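CrmK (Actinoalloteichus sp. WH1-2216-6, PDB 5I1V) is an oxidase with covalently bound FAD that takes part in recycling shunt products during caerulomycin biosynthesis. Local coordinates at residues G54-V59 against V490-F495. Numbering follows the deposited sequence.
Sequences GKRLTV and VFRHAF. With FAD (flavin-adenine dinucleotide), chain E.
R56, just before the edge strand 57-60 of a small mixed sheet, crosses R492 of the loop after helix 475-485. The contact brings a segment of the FAD-binding (PCMH-type) family region against one of the berberine-like family region near the C-terminus. R56 sends CG anti to the backbone N (chi1 175°) and then bends at chi2, which brings its guanidinium over to the loop. There R56 NH2 donates to R492 O at 2.6 Å. The bond is bent, with an N-H...O angle of 134°, and the donor stands above the carbonyl plane.

R492 is extended from CG to NE and runs back across R56. R56 CD lies over one face of the R492 guanidinium, toward its rim, 3.4 Å from R492 NH2. The two guanidinium planes are 30° apart. The like charges come fairly close, and R492 NH1 donates to N489 O. R56 NE uses its N-H on a water at 2.8 Å, in the guanidinium plane. That water also accepts from R492 N and lies near L57 O and V490 O. A second water links K55 O and L57 N to V490 O, so the two backbones are joined here largely through solvent.

Next to these polar groups, L57 and F491 lie side by side. L57 CD2 approaches F491 CE1 at 4.0 Å, while V490 CG1 sits over the centre of one face of the ring. V196 touches both F491 and V59.

The strand leads on to the cofactor. V59 CG1 packs against the adenine, and the ribose hydroxyl O2B of FAD donates to V59 O at 2.6 Å.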
loop_
_atom_site.group_PDB
_atom_site.type_symbol
_atom_site.label_atom_id
_atom_site.label_comp_id
_atom_site.label_asym_id
_atom_site.label_seq_id
_atom_site.Cartn_x
_atom_site.Cartn_y
_atom_site.Cartn_z
ATOM N N GLY A 54 -8.984 -23.014 -29.170
ATOM C CA GLY A 54 -7.569 -22.857 -29.416
ATOM C C GLY A 54 -6.978 -21.497 -29.058
ATOM O O GLY A 54 -5.905 -21.170 -29.536
ATOM N N LYS A 55 -7.677 -20.703 -28.248
ATOM C CA LYS A 55 -7.189 -19.364 -27.803
ATOM C C LYS A 55 -6.053 -19.440 -26.841
ATOM O O LYS A 55 -6.002 -20.306 -25.954
ATOM C CB LYS A 55 -8.316 -18.592 -27.104
ATOM C CG LYS A 55 -9.532 -18.467 -27.974
ATOM C CD LYS A 55 -10.592 -17.526 -27.442
ATOM C CE LYS A 55 -11.514 -17.202 -28.616
ATOM N NZ LYS A 55 -12.686 -16.429 -28.182
ATOM N N ARG A 56 -5.146 -18.478 -26.958
ATOM C CA ARG A 56 -4.008 -18.404 -26.058
ATOM C C ARG A 56 -4.467 -17.719 -24.756
ATOM O O ARG A 56 -4.923 -16.577 -24.804
ATOM C CB ARG A 56 -2.933 -17.569 -26.759
ATOM C CG ARG A 56 -1.716 -17.286 -25.926
ATOM C CD ARG A 56 -0.875 -18.549 -25.707
ATOM N NE ARG A 56 0.062 -18.266 -24.626
ATOM C CZ ARG A 56 1.100 -17.442 -24.755
ATOM N NH1 ARG A 56 1.382 -16.864 -25.925
ATOM N NH2 ARG A 56 1.880 -17.200 -23.704
ATOM N N LEU A 57 -4.297 -18.412 -23.621
ATOM C CA LEU A 57 -4.746 -17.970 -22.343
ATOM C C LEU A 57 -3.578 -17.798 -21.386
ATOM O O LEU A 57 -2.650 -18.631 -21.370
ATOM C CB LEU A 57 -5.735 -18.988 -21.791
ATOM C CG LEU A 57 -6.412 -18.587 -20.470
ATOM C CD1 LEU A 57 -7.872 -19.009 -20.426
ATOM C CD2 LEU A 57 -5.640 -19.228 -19.326
ATOM N N THR A 58 -3.600 -16.700 -20.627
ATOM C CA THR A 58 -2.697 -16.562 -19.496
ATOM C C THR A 58 -3.489 -16.104 -18.290
ATOM O O THR A 58 -4.613 -15.561 -18.405
ATOM C CB THR A 58 -1.573 -15.546 -19.753
ATOM O OG1 THR A 58 -2.160 -14.280 -20.123
ATOM C CG2 THR A 58 -0.563 -16.053 -20.885
ATOM N N VAL A 59 -2.870 -16.279 -17.135
ATOM C CA VAL A 59 -3.446 -15.926 -15.872
ATOM C C VAL A 59 -2.662 -14.834 -15.165
ATOM O O VAL A 59 -1.454 -14.850 -15.138
ATOM C CB VAL A 59 -3.403 -17.119 -14.926
ATOM C CG1 VAL A 59 -4.121 -16.814 -13.623
ATOM C CG2 VAL A 59 -4.007 -18.308 -15.635
ATOM N N VAL A 490 -1.041 -25.921 -23.164
ATOM C CA VAL A 490 -1.965 -24.805 -23.064
ATOM C C VAL A 490 -1.348 -23.587 -22.373
ATOM O O VAL A 490 -1.607 -22.448 -22.738
ATOM C CB VAL A 490 -3.230 -25.228 -22.308
ATOM C CG1 VAL A 490 -4.113 -24.034 -21.988
ATOM C CG2 VAL A 490 -4.031 -26.212 -23.151
ATOM N N PHE A 491 -0.604 -23.846 -21.304
ATOM C CA PHE A 491 -0.006 -22.805 -20.509
ATOM C C PHE A 491 1.445 -22.626 -20.869
ATOM O O PHE A 491 2.284 -23.485 -20.581
ATOM C CB PHE A 491 -0.184 -23.174 -19.035
ATOM C CG PHE A 491 -1.619 -23.438 -18.695
ATOM C CD1 PHE A 491 -2.489 -22.365 -18.494
ATOM C CD2 PHE A 491 -2.120 -24.720 -18.633
ATOM C CE1 PHE A 491 -3.825 -22.595 -18.222
ATOM C CE2 PHE A 491 -3.435 -24.963 -18.336
ATOM C CZ PHE A 491 -4.312 -23.890 -18.152
ATOM N N ARG A 492 1.747 -21.479 -21.421
ATOM C CA ARG A 492 3.078 -21.242 -21.875
ATOM C C ARG A 492 3.405 -19.746 -21.934
ATOM O O ARG A 492 2.500 -18.892 -21.845
ATOM C CB ARG A 492 3.247 -21.915 -23.222
ATOM C CG ARG A 492 2.425 -21.292 -24.354
ATOM C CD ARG A 492 2.511 -22.109 -25.654
ATOM N NE ARG A 492 1.627 -21.550 -26.674
ATOM C CZ ARG A 492 0.316 -21.810 -26.796
ATOM N NH1 ARG A 492 -0.326 -22.672 -25.991
ATOM N NH2 ARG A 492 -0.368 -21.227 -27.771
ATOM N N HIS A 493 4.699 -19.475 -22.042
ATOM C CA HIS A 493 5.277 -18.147 -22.129
ATOM C C HIS A 493 6.751 -18.312 -22.504
ATOM O O HIS A 493 7.200 -19.449 -22.694
ATOM C CB HIS A 493 5.066 -17.313 -20.855
ATOM C CG HIS A 493 5.552 -17.942 -19.587
ATOM N ND1 HIS A 493 6.878 -18.037 -19.255
ATOM C CD2 HIS A 493 4.866 -18.383 -18.507
ATOM C CE1 HIS A 493 6.996 -18.574 -18.046
ATOM N NE2 HIS A 493 5.783 -18.767 -17.563
ATOM N N ALA A 494 7.517 -17.225 -22.616
ATOM C CA ALA A 494 8.915 -17.350 -23.140
ATOM C C ALA A 494 9.749 -18.290 -22.279
ATOM O O ALA A 494 10.649 -18.955 -22.769
ATOM C CB ALA A 494 9.594 -16.007 -23.187
ATOM N N PHE A 495 9.497 -18.314 -20.979
ATOM C CA PHE A 495 10.241 -19.185 -20.084
ATOM C C PHE A 495 9.400 -20.300 -19.494
ATOM O O PHE A 495 9.703 -20.775 -18.427
ATOM C CB PHE A 495 10.868 -18.380 -18.963
ATOM C CG PHE A 495 12.145 -17.650 -19.337
ATOM C CD1 PHE A 495 12.839 -17.914 -20.512
ATOM C CD2 PHE A 495 12.707 -16.755 -18.442
ATOM C CE1 PHE A 495 14.039 -17.270 -20.786
ATOM C CE2 PHE A 495 13.916 -16.105 -18.729
ATOM C CZ PHE A 495 14.569 -16.369 -19.889
HETATM P PA FAD E . 1.677 -12.119 -12.200
HETATM O O1A FAD E . 2.315 -11.098 -13.109
HETATM O O2A FAD E . 0.184 -12.035 -12.071
HETATM O O5B FAD E . 2.104 -13.567 -12.630
HETATM C C5B FAD E . 3.458 -14.008 -12.626
HETATM C C4B FAD E . 3.573 -15.275 -13.486
HETATM O O4B FAD E . 2.859 -16.314 -12.787
HETATM C C3B FAD E . 2.951 -15.252 -14.866
HETATM O O3B FAD E . 3.617 -16.210 -15.669
HETATM C C2B FAD E . 1.544 -15.722 -14.626
HETATM O O2B FAD E . 0.770 -16.119 -15.762
HETATM C C1B FAD E . 1.760 -16.779 -13.535
HETATM N N9A FAD E . 0.607 -16.859 -12.604
HETATM C C8A FAD E . -0.008 -15.862 -11.896
HETATM N N7A FAD E . -1.111 -16.360 -11.248
HETATM C C5A FAD E . -1.158 -17.640 -11.553
HETATM C C6A FAD E . -2.054 -18.699 -11.163
HETATM N N6A FAD E . -3.022 -18.387 -10.323
HETATM N N1A FAD E . -1.824 -19.913 -11.674
HETATM C C2A FAD E . -0.827 -20.162 -12.550
HETATM N N3A FAD E . 0.092 -19.234 -12.918
HETATM C C4A FAD E . -0.108 -17.968 -12.469
HETATM N N1 FAD E . 9.617 -12.432 -4.918
HETATM C C2 FAD E . 10.150 -12.932 -3.779
HETATM O O2 FAD E . 10.364 -14.145 -3.675
HETATM N N3 FAD E . 10.467 -12.161 -2.716
HETATM C C4 FAD E . 10.330 -10.841 -2.688
HETATM O O4 FAD E . 10.605 -10.182 -1.664
HETATM C C4X FAD E . 9.753 -10.204 -3.863
HETATM N N5 FAD E . 9.579 -8.855 -3.908
HETATM C C5X FAD E . 8.948 -8.322 -4.966
HETATM C C6 FAD E . 8.613 -6.968 -4.962
HETATM C C7 FAD E . 7.972 -6.340 -6.029
HETATM C C7M FAD E . 7.630 -4.848 -5.945
HETATM C C8 FAD E . 7.643 -7.187 -7.196
HETATM C C8M FAD E . 6.973 -6.607 -8.411
HETATM C C9 FAD E . 7.973 -8.547 -7.233
HETATM C C9A FAD E . 8.613 -9.150 -6.151
HETATM N N10 FAD E . 8.937 -10.511 -6.148
HETATM C C10 FAD E . 9.466 -11.078 -5.003
HETATM C "C1'" FAD E . 8.862 -11.324 -7.362
HETATM C "C2'" FAD E . 7.553 -12.042 -7.436
HETATM O "O2'" FAD E . 7.618 -13.186 -6.607
HETATM C "C3'" FAD E . 7.179 -12.410 -8.833
HETATM O "O3'" FAD E . 7.120 -11.196 -9.632
HETATM C "C4'" FAD E . 5.848 -13.190 -8.875
HETATM O "O4'" FAD E . 5.880 -14.028 -10.029
HETATM C "C5'" FAD E . 4.669 -12.239 -8.917
HETATM O "O5'" FAD E . 3.470 -13.012 -8.862
HETATM P P FAD E . 2.141 -12.246 -9.267
HETATM O O1P FAD E . 2.043 -10.957 -8.538
HETATM O O2P FAD E . 0.983 -13.190 -9.198
HETATM O O3P FAD E . 2.442 -11.904 -10.823
HETATM O O HOH W 1 -3.448 -21.217 -24.268
HETATM O O HOH W 2 -0.569 -19.847 -22.396
#